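Local coordinates for serine Proteinase Inhibitor (SERPIN), Chain B (Thermobifida fusca, PDB 1MTP), which forms the C-terminal fragment of a serpin, which probably inhibits serine proteinases by trapping them after cleavage of its reactive-centre loop, at residues Asp14-Ile19 / Ser32-His37. Sequence-based numbering, arbitrary orientation.
Sequences DRPFHI and SIADPH
Phe17 O accepts two groups from the facing strand. Ile33 N donates to it at 2.8 Å, with an N-H...O angle of 155°. Ser32 CA adds a CA-H...O contact at 3.3 Å. Ile33 O is gripped likewise, by Phe17 N at 3.1 Å and by Pro16 CA. Phe17 and Ile33 form an antiparallel hydrogen-bonded pair in the hairpin of strands 17-23 and 26-33. His18 and Ser32 form the next, non-hydrogen-bonded pair, with side chains on the other face. Both also pair with a strand of another protein chain, which extends the sheet into that chain, consistent with the C-terminal hairpin of a serpin built into the fold. Ser32 OG hydrogen-bonds to a polar side chain of that chain. Phe17 has CG between its backbone N and carbonyl carbon (chi1 58°), which lays the ring alongside Ile33. Ile33 CB sits over one ring face, offset toward the rim, 3.8 Å from the centroid of Phe17, in a CH-pi contact. Ile33 CG1 and CG2 lie on the same side, just beyond the rim, near CZ. An alanine at Phe17 would probably leave Ile33 CB without that ring face and open a gap. Pro16 CG packs on Ala34 CB at 4.2 Å.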
# COMPACT_ATOMS: atom_id res chain seq x y z
N ASP B 14 -18.28 13.79 2.95
CA ASP B 14 -19.51 13.28 2.37
C ASP B 14 -19.50 13.02 0.86
O ASP B 14 -20.57 12.95 0.24
CB ASP B 14 -20.66 14.22 2.71
CG ASP B 14 -20.36 15.66 2.35
OD1 ASP B 14 -19.66 15.88 1.33
OD2 ASP B 14 -20.83 16.57 3.06
N ARG B 15 -18.31 12.90 0.28
CA ARG B 15 -18.15 12.63 -1.14
C ARG B 15 -16.77 11.99 -1.31
O ARG B 15 -15.99 11.97 -0.35
CB ARG B 15 -18.30 13.92 -1.97
CG ARG B 15 -17.44 15.10 -1.55
CD ARG B 15 -17.76 16.30 -2.45
NE ARG B 15 -17.19 17.55 -1.96
CZ ARG B 15 -15.94 17.95 -2.17
NH1 ARG B 15 -15.10 17.19 -2.86
NH2 ARG B 15 -15.53 19.11 -1.68
N PRO B 16 -16.45 11.46 -2.50
CA PRO B 16 -15.14 10.83 -2.70
C PRO B 16 -13.97 11.56 -2.06
O PRO B 16 -13.80 12.76 -2.24
CB PRO B 16 -15.04 10.74 -4.22
CG PRO B 16 -16.46 10.47 -4.61
CD PRO B 16 -17.20 11.50 -3.77
N PHE B 17 -13.18 10.81 -1.30
CA PHE B 17 -12.04 11.38 -0.60
C PHE B 17 -10.80 10.51 -0.72
O PHE B 17 -10.85 9.42 -1.28
CB PHE B 17 -12.37 11.57 0.89
CG PHE B 17 -12.77 10.29 1.59
CD1 PHE B 17 -14.06 9.78 1.47
CD2 PHE B 17 -11.85 9.62 2.40
CE1 PHE B 17 -14.43 8.62 2.15
CE2 PHE B 17 -12.22 8.45 3.08
CZ PHE B 17 -13.51 7.96 2.96
N HIS B 18 -9.68 11.01 -0.19
CA HIS B 18 -8.44 10.25 -0.23
C HIS B 18 -7.92 10.09 1.19
O HIS B 18 -8.12 10.95 2.04
CB HIS B 18 -7.42 10.98 -1.11
CG HIS B 18 -7.92 11.28 -2.48
ND1 HIS B 18 -8.64 12.42 -2.78
CD2 HIS B 18 -7.87 10.56 -3.63
CE1 HIS B 18 -9.01 12.38 -4.05
NE2 HIS B 18 -8.56 11.26 -4.58
N ILE B 19 -7.27 8.96 1.44
CA ILE B 19 -6.76 8.68 2.76
C ILE B 19 -5.33 8.19 2.68
O ILE B 19 -4.98 7.39 1.81
CB ILE B 19 -7.68 7.65 3.47
CG1 ILE B 19 -7.22 7.42 4.91
CG2 ILE B 19 -7.70 6.34 2.69
CD1 ILE B 19 -8.24 6.66 5.75
N SER B 32 -8.39 5.94 -2.30
CA SER B 32 -9.31 6.91 -2.85
C SER B 32 -10.62 6.16 -2.64
O SER B 32 -10.84 5.11 -3.24
CB SER B 32 -9.05 7.15 -4.33
OG SER B 32 -7.84 7.87 -4.51
N ILE B 33 -11.46 6.68 -1.75
CA ILE B 33 -12.71 6.04 -1.39
C ILE B 33 -13.90 6.74 -2.02
O ILE B 33 -14.08 7.95 -1.86
CB ILE B 33 -12.87 6.03 0.15
CG1 ILE B 33 -11.56 5.54 0.80
CG2 ILE B 33 -14.04 5.15 0.56
CD1 ILE B 33 -11.12 4.15 0.36
N ALA B 34 -14.73 5.98 -2.74
CA ALA B 34 -15.88 6.55 -3.42
C ALA B 34 -17.25 6.01 -3.01
O ALA B 34 -18.25 6.70 -3.16
CB ALA B 34 -15.70 6.40 -4.93
N ASP B 35 -17.29 4.78 -2.52
CA ASP B 35 -18.55 4.16 -2.11
C ASP B 35 -18.32 3.39 -0.81
O ASP B 35 -18.09 2.18 -0.83
CB ASP B 35 -19.03 3.21 -3.21
CG ASP B 35 -20.53 2.96 -3.17
OD1 ASP B 35 -21.05 2.66 -2.08
OD2 ASP B 35 -21.18 3.07 -4.23
N PRO B 36 -18.41 4.08 0.33
CA PRO B 36 -18.21 3.50 1.67
C PRO B 36 -19.04 2.28 2.04
O PRO B 36 -20.27 2.34 2.07
CB PRO B 36 -18.51 4.68 2.61
CG PRO B 36 -18.24 5.88 1.77
CD PRO B 36 -18.81 5.49 0.44
N HIS B 37 -18.36 1.17 2.31
CA HIS B 37 -19.02 -0.07 2.72
C HIS B 37 -18.82 -0.15 4.23
O HIS B 37 -17.68 -0.17 4.72
CB HIS B 37 -18.41 -1.28 2.02
CG HIS B 37 -19.07 -2.58 2.39
ND1 HIS B 37 -18.82 -3.23 3.58
CD2 HIS B 37 -19.98 -3.33 1.73
CE1 HIS B 37 -19.56 -4.32 3.64
NE2 HIS B 37 -20.28 -4.41 2.53